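Local coordinates for protein cysteine desulfurase (Elizabethkingia anophelis NUHP1, PDB 5VPR) that probably removes sulfur from L-cysteine to give L-alanine, using pyridoxal 5'-phosphate, and passes the sulfur to a carrier, at residues A[316-320]-A[338-342]; A[33-38]-A[387-393]; A[354-358]-A[409-413]. One frame throughout, in Å; residues are numbered along the deposited sequence.

Interaction 1 (A[316-320]-A[338-342]); sequences LEYAQ and RAGVV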
# COMPACT_ATOMS: atom_id res chain seq x y z
N LEU A 316 -2.42 4.94 16.59
CA LEU A 316 -1.78 3.66 16.82
C LEU A 316 -1.30 3.53 18.26
O LEU A 316 -1.58 2.53 18.93
CB LEU A 316 -0.61 3.50 15.84
CG LEU A 316 0.15 2.18 15.81
CD1 LEU A 316 -0.79 1.10 15.42
CD2 LEU A 316 1.31 2.23 14.82
N GLU A 317 -0.59 4.54 18.75
CA GLU A 317 -0.11 4.49 20.13
C GLU A 317 -1.26 4.37 21.12
O GLU A 317 -1.20 3.59 22.08
CB GLU A 317 0.74 5.73 20.43
N TYR A 318 -2.33 5.14 20.90
CA TYR A 318 -3.48 5.11 21.80
C TYR A 318 -4.14 3.74 21.78
O TYR A 318 -4.43 3.16 22.84
CB TYR A 318 -4.47 6.20 21.42
CG TYR A 318 -5.69 6.29 22.31
CD1 TYR A 318 -6.96 5.93 21.84
CD2 TYR A 318 -5.57 6.73 23.62
CE1 TYR A 318 -8.07 6.02 22.68
CE2 TYR A 318 -6.66 6.82 24.44
CZ TYR A 318 -7.91 6.47 23.97
OH TYR A 318 -8.98 6.57 24.83
N ALA A 319 -4.38 3.19 20.59
CA ALA A 319 -5.04 1.90 20.48
C ALA A 319 -4.21 0.80 21.13
O ALA A 319 -4.73 -0.01 21.91
CB ALA A 319 -5.33 1.57 19.02
N GLN A 320 -2.91 0.76 20.83
CA GLN A 320 -2.06 -0.27 21.43
C GLN A 320 -2.03 -0.13 22.95
O GLN A 320 -2.05 -1.14 23.67
CB GLN A 320 -0.65 -0.21 20.85
CG GLN A 320 0.28 -1.27 21.44
CD GLN A 320 1.64 -1.36 20.75
OE1 GLN A 320 1.71 -1.55 19.53
NE2 GLN A 320 2.70 -1.23 21.52
N ARG A 338 5.79 0.66 13.40
CA ARG A 338 4.69 0.17 12.59
C ARG A 338 3.89 1.34 12.02
O ARG A 338 3.85 2.43 12.59
CB ARG A 338 3.74 -0.74 13.38
CG ARG A 338 4.43 -1.98 13.93
CD ARG A 338 3.40 -3.02 14.37
NE ARG A 338 2.32 -2.42 15.16
CZ ARG A 338 2.44 -2.06 16.43
NH1 ARG A 338 3.58 -2.21 17.07
NH2 ARG A 338 1.40 -1.53 17.05
N ALA A 339 3.24 1.08 10.89
CA ALA A 339 2.45 2.07 10.18
C ALA A 339 1.00 1.60 10.18
O ALA A 339 0.64 0.67 9.46
CB ALA A 339 2.96 2.29 8.76
N GLY A 340 0.19 2.21 11.05
CA GLY A 340 -1.26 2.15 10.96
C GLY A 340 -1.92 0.82 11.26
O GLY A 340 -3.09 0.66 10.92
N VAL A 341 -1.24 -0.13 11.90
CA VAL A 341 -1.78 -1.47 12.09
C VAL A 341 -1.50 -1.92 13.52
O VAL A 341 -0.34 -1.96 13.94
CB VAL A 341 -1.19 -2.49 11.10
CG1 VAL A 341 -1.73 -3.87 11.39
CG2 VAL A 341 -1.47 -2.09 9.64
N VAL A 342 -2.55 -2.29 14.27
CA VAL A 342 -2.44 -3.04 15.52
C VAL A 342 -2.99 -4.44 15.29
O VAL A 342 -4.20 -4.60 15.05
CB VAL A 342 -3.20 -2.39 16.69
CG1 VAL A 342 -2.68 -2.94 18.02
CG2 VAL A 342 -3.16 -0.90 16.64
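Q320 OE1 faces both terminal nitrogens of R338. The bond from R338 NH2 to Q320 OE1 is modelled very short at 2.5 Å, so its exact length is doubtful. The second, from R338 NH1 to Q320 OE1, is weak at 3.2 Å. The Q320 amide and the R338 guanidinium lie nearly coplanar, 19° apart, and the oxygen meets the guanidinium at its edge. The Q320 chain is extended and reaches across from the helix. R338 is bent at chi3 (-46°), which turns its NE back to V341 O. That bond, R338 NE to V341 O, is 3.0 Å and almost straight (176°), with V341 O in the guanidinium plane, which restrains the rotation of that group. R338 NH1 also has weak bonds to G333 O and E334 O. Beside this polar group L316 enters the core. Its CD2 lies 3.4 Å from R338 O, and its CD1 presses on V342 CG2. A319 CB meets the same V342 methyl at 4.1 Å. F390, just after strand 386-389, also packs against A319 and V342. The arrangement is a helix, 305-324, packed on the small antiparallel sheet of strands 330-331, 341-345 and 386-389, in the C-terminal part of the class-V aminotransferase fold.

Interaction 2 (A[33-38]-A[387-393]); sequences YLDNAA and RASFAVY
The backbones of D35 and S389 form a single beta bridge, their CA atoms 5.3 Å apart, with S389 N bonded to L34 O at 2.9 Å. This ties the loop after strand 29-33 to edge strand 386-389 of the small antiparallel sheet in the class-V aminotransferase fold. Side chains fasten the loop further. N36 ND2 donates to S389 O at 2.8 Å, with the oxygen in its amide plane, and less squarely to Y33 O in its own segment. N36 OD1 faces Y393 OH at the edge of the tyrosine ring. That distance is modelled very short, so the exact value is doubtful. Y393 OH is also bonded to Q41 N, so the loop is held again just beyond A38. At the other end of the contact, R387 NH2 makes a salt bridge to D35 OD1 at 3.2 Å. NH2 approaches on the syn side of the carboxylate, somewhat out of its plane, while D35 OD1 lies in the guanidinium plane. A37 CB sits over one face of that guanidinium, 3.7 Å from R387 CZ. L34 CD2 packs on F390 CD1 at 3.8 Å. A water lies between D35 OD1, R387 NE, R387 O and S389 OG. S389 OG lies between its backbone N and carbonyl carbon (chi1 50°). There it accepts a hydrogen bond from A37 N at 2.9 Å, with an angle of 178°.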
# COMPACT_ATOMS: atom_id res chain seq x y z
N TYR A 33 -14.94 1.79 10.89
CA TYR A 33 -14.22 1.10 9.82
C TYR A 33 -12.74 1.09 10.16
O TYR A 33 -12.05 2.11 10.02
CB TYR A 33 -14.47 1.77 8.48
CG TYR A 33 -13.85 0.98 7.36
CD1 TYR A 33 -14.45 -0.20 6.91
CD2 TYR A 33 -12.65 1.37 6.77
CE1 TYR A 33 -13.87 -0.96 5.88
CE2 TYR A 33 -12.05 0.61 5.74
CZ TYR A 33 -12.69 -0.56 5.30
OH TYR A 33 -12.15 -1.35 4.29
N LEU A 34 -12.24 -0.06 10.62
CA LEU A 34 -10.83 -0.24 10.98
C LEU A 34 -10.20 -1.38 10.19
O LEU A 34 -9.41 -2.17 10.71
CB LEU A 34 -10.69 -0.48 12.49
CG LEU A 34 -11.33 0.58 13.37
CD1 LEU A 34 -11.37 0.12 14.82
CD2 LEU A 34 -10.60 1.91 13.23
N ASP A 35 -10.55 -1.47 8.91
CA ASP A 35 -9.98 -2.47 8.01
C ASP A 35 -9.30 -1.76 6.84
O ASP A 35 -9.36 -2.21 5.68
CB ASP A 35 -11.05 -3.43 7.53
CG ASP A 35 -10.48 -4.69 6.91
OD1 ASP A 35 -9.33 -5.06 7.24
OD2 ASP A 35 -11.18 -5.32 6.08
N ASN A 36 -8.66 -0.63 7.14
CA ASN A 36 -8.12 0.23 6.09
C ASN A 36 -6.94 -0.40 5.36
O ASN A 36 -6.72 -0.09 4.19
CB ASN A 36 -7.76 1.58 6.68
CG ASN A 36 -8.98 2.31 7.17
OD1 ASN A 36 -9.76 2.83 6.36
ND2 ASN A 36 -9.20 2.29 8.49
N ALA A 37 -6.19 -1.30 6.01
CA ALA A 37 -5.11 -1.99 5.32
C ALA A 37 -5.65 -2.94 4.25
O ALA A 37 -4.90 -3.31 3.35
CB ALA A 37 -4.24 -2.78 6.31
N ALA A 38 -6.92 -3.33 4.35
CA ALA A 38 -7.55 -4.07 3.26
C ALA A 38 -7.89 -3.12 2.12
O ALA A 38 -7.44 -3.31 0.99
CB ALA A 38 -8.80 -4.81 3.76
N ARG A 387 -6.81 -7.86 13.33
CA ARG A 387 -6.03 -6.75 12.76
C ARG A 387 -6.93 -5.52 12.67
O ARG A 387 -7.88 -5.49 11.88
CB ARG A 387 -5.48 -7.12 11.38
CG ARG A 387 -4.52 -6.07 10.78
CD ARG A 387 -4.13 -6.33 9.29
NE ARG A 387 -5.27 -6.09 8.41
CZ ARG A 387 -5.26 -6.24 7.08
NH1 ARG A 387 -4.16 -6.63 6.46
NH2 ARG A 387 -6.37 -5.99 6.38
N ALA A 388 -6.63 -4.51 13.47
CA ALA A 388 -7.25 -3.20 13.34
C ALA A 388 -6.27 -2.29 12.62
O ALA A 388 -5.09 -2.27 12.96
CB ALA A 388 -7.63 -2.62 14.70
N SER A 389 -6.75 -1.54 11.63
CA SER A 389 -5.87 -0.70 10.83
C SER A 389 -6.54 0.64 10.59
O SER A 389 -7.75 0.71 10.36
CB SER A 389 -5.49 -1.38 9.48
OG SER A 389 -6.64 -1.87 8.78
N PHE A 390 -5.73 1.70 10.62
CA PHE A 390 -6.22 3.07 10.69
C PHE A 390 -5.98 3.82 9.39
O PHE A 390 -5.02 3.56 8.65
CB PHE A 390 -5.56 3.80 11.86
CG PHE A 390 -5.76 3.10 13.17
CD1 PHE A 390 -7.01 3.07 13.76
CD2 PHE A 390 -4.71 2.45 13.80
CE1 PHE A 390 -7.22 2.42 14.96
CE2 PHE A 390 -4.91 1.81 15.01
CZ PHE A 390 -6.17 1.79 15.59
N ALA A 391 -6.89 4.76 9.12
CA ALA A 391 -6.76 5.75 8.06
C ALA A 391 -6.98 7.12 8.68
O ALA A 391 -7.21 7.25 9.89
CB ALA A 391 -7.73 5.48 6.90
N VAL A 392 -6.95 8.17 7.85
CA VAL A 392 -6.91 9.53 8.37
C VAL A 392 -8.21 9.92 9.05
O VAL A 392 -8.21 10.79 9.93
CB VAL A 392 -6.56 10.51 7.23
CG1 VAL A 392 -7.71 10.59 6.22
CG2 VAL A 392 -6.21 11.88 7.79
N TYR A 393 -9.33 9.29 8.69
CA TYR A 393 -10.63 9.69 9.22
C TYR A 393 -10.98 9.00 10.53
O TYR A 393 -12.02 9.32 11.12
CB TYR A 393 -11.73 9.42 8.17
CG TYR A 393 -11.54 8.12 7.42
CD1 TYR A 393 -11.27 8.12 6.05
CD2 TYR A 393 -11.61 6.89 8.08
CE1 TYR A 393 -11.09 6.93 5.35
CE2 TYR A 393 -11.44 5.69 7.38
CZ TYR A 393 -11.17 5.72 6.02
OH TYR A 393 -10.97 4.55 5.32
O HOH W 1 -7.33 -4.43 9.37

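Interaction 3 (A[354-358]-A[409-413]); sequences DVGMI and AQKML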
# COMPACT_ATOMS: atom_id res chain seq x y z
N ASP A 354 -14.34 -15.56 15.63
CA ASP A 354 -15.33 -15.43 16.69
C ASP A 354 -15.35 -14.02 17.26
O ASP A 354 -16.42 -13.44 17.47
CB ASP A 354 -15.07 -16.45 17.80
CG ASP A 354 -15.36 -17.87 17.36
OD1 ASP A 354 -16.13 -18.05 16.39
OD2 ASP A 354 -14.84 -18.81 18.00
N VAL A 355 -14.16 -13.46 17.50
CA VAL A 355 -14.08 -12.08 17.95
C VAL A 355 -14.49 -11.13 16.83
O VAL A 355 -15.19 -10.13 17.07
CB VAL A 355 -12.66 -11.77 18.46
CG1 VAL A 355 -12.53 -10.31 18.85
CG2 VAL A 355 -12.34 -12.65 19.64
N GLY A 356 -14.10 -11.43 15.59
CA GLY A 356 -14.44 -10.55 14.49
C GLY A 356 -15.94 -10.45 14.28
O GLY A 356 -16.46 -9.38 13.96
N MET A 357 -16.65 -11.56 14.47
CA MET A 357 -18.09 -11.56 14.25
C MET A 357 -18.81 -10.75 15.32
O MET A 357 -19.73 -9.99 15.02
CB MET A 357 -18.63 -12.98 14.20
CG MET A 357 -18.19 -13.76 12.98
SD MET A 357 -19.04 -15.35 12.89
CE MET A 357 -18.73 -15.99 14.54
N ILE A 358 -18.39 -10.91 16.59
CA ILE A 358 -18.94 -10.08 17.66
C ILE A 358 -18.68 -8.61 17.37
O ILE A 358 -19.58 -7.77 17.49
CB ILE A 358 -18.37 -10.52 19.02
CG1 ILE A 358 -18.86 -11.92 19.38
CG2 ILE A 358 -18.77 -9.53 20.10
CD1 ILE A 358 -18.28 -12.46 20.67
N ALA A 409 -16.43 -8.94 23.78
CA ALA A 409 -16.28 -10.19 23.05
C ALA A 409 -15.68 -11.28 23.94
O ALA A 409 -16.17 -12.42 23.96
CB ALA A 409 -15.41 -9.97 21.82
N GLN A 410 -14.63 -10.96 24.68
CA GLN A 410 -13.93 -11.98 25.45
C GLN A 410 -14.82 -12.56 26.55
O GLN A 410 -14.82 -13.78 26.77
CB GLN A 410 -12.62 -11.42 26.00
CG GLN A 410 -12.53 -11.23 27.49
CD GLN A 410 -11.13 -10.84 27.92
OE1 GLN A 410 -10.14 -11.39 27.42
NE2 GLN A 410 -11.03 -9.88 28.83
N LYS A 411 -15.61 -11.72 27.22
CA LYS A 411 -16.52 -12.29 28.21
C LYS A 411 -17.72 -12.97 27.56
O LYS A 411 -18.23 -13.95 28.09
CB LYS A 411 -16.99 -11.23 29.22
CG LYS A 411 -17.19 -9.85 28.64
CD LYS A 411 -16.97 -8.79 29.70
CE LYS A 411 -18.27 -8.38 30.35
NZ LYS A 411 -18.09 -7.13 31.13
N MET A 412 -18.15 -12.49 26.39
CA MET A 412 -19.18 -13.23 25.65
C MET A 412 -18.69 -14.62 25.28
O MET A 412 -19.47 -15.59 25.31
CB MET A 412 -19.58 -12.46 24.39
CG MET A 412 -20.62 -11.39 24.63
SD MET A 412 -20.95 -10.44 23.15
CE MET A 412 -21.70 -11.66 22.08
N LEU A 413 -17.41 -14.75 24.94
CA LEU A 413 -16.86 -16.02 24.50
C LEU A 413 -16.34 -16.89 25.63
O LEU A 413 -16.07 -18.08 25.41
CB LEU A 413 -15.75 -15.77 23.48
CG LEU A 413 -16.35 -15.17 22.21
CD1 LEU A 413 -15.28 -14.74 21.21
CD2 LEU A 413 -17.31 -16.16 21.57
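I358 places CG1 anti to its carbonyl carbon (chi1 -67°) and then runs extended (chi2 177°), which sends CD1 straight toward helix 396-413. M412 is bent at chi3, which brings SD and CE against the end of I358. The two side chains reach toward each other, tip to tip, with I358 CD1 3.8 Å from M412 CE. I358 CD1 also ends against L413, 3.7 Å from L413 CG and close to both of its methyls. A409 supplies the third wall. Its CB touches the other branch, I358 CG2, at 3.8 Å. The isoleucine thus wedges among A409, M412 and L413, which lie on one side of their helix. One turn earlier on helix 352-361, V355 and D354 extend the contact. V355 splits its branches between two partners: CG1 faces A409 CB at 4.2 Å, and CG2 meets L413 CD1 at 3.9 Å. D354 contributes its CB, not its carboxylate, to L413 CD1 at 3.8 Å. I349, from the loop before helix 352-361, touches both V355 and L413 and continues the apolar patch. M412 is exposed to solvent. The segment axes pass 9.9 Å apart at 117°. This is steep, wholly apolar helix-helix packing in the C-terminal part of the class-V aminotransferase fold, at the end of the last helix.

In the fold
Interactions 1 and 2 are buried and share one sheet, in which strands 341-345 and 386-389 are neighbours. They touch directly: V342 and G340 probably bond through their backbones to A388 and F390, and A319 packs on the F390 ring. Interaction 1 adds a helix to this sheet, and interaction 2 adds a loop distant in sequence. Both mix apolar contacts with polar bonds that include an arginine; in interaction 2 asparagine, serine and backbone atoms supply most of them, alongside a salt bridge and a water. Interaction 3 lies farther out, its centre about 29 Å from the centre of the chain, and is only partly buried. It joins two helices that follow those strands and relies on apolar contacts.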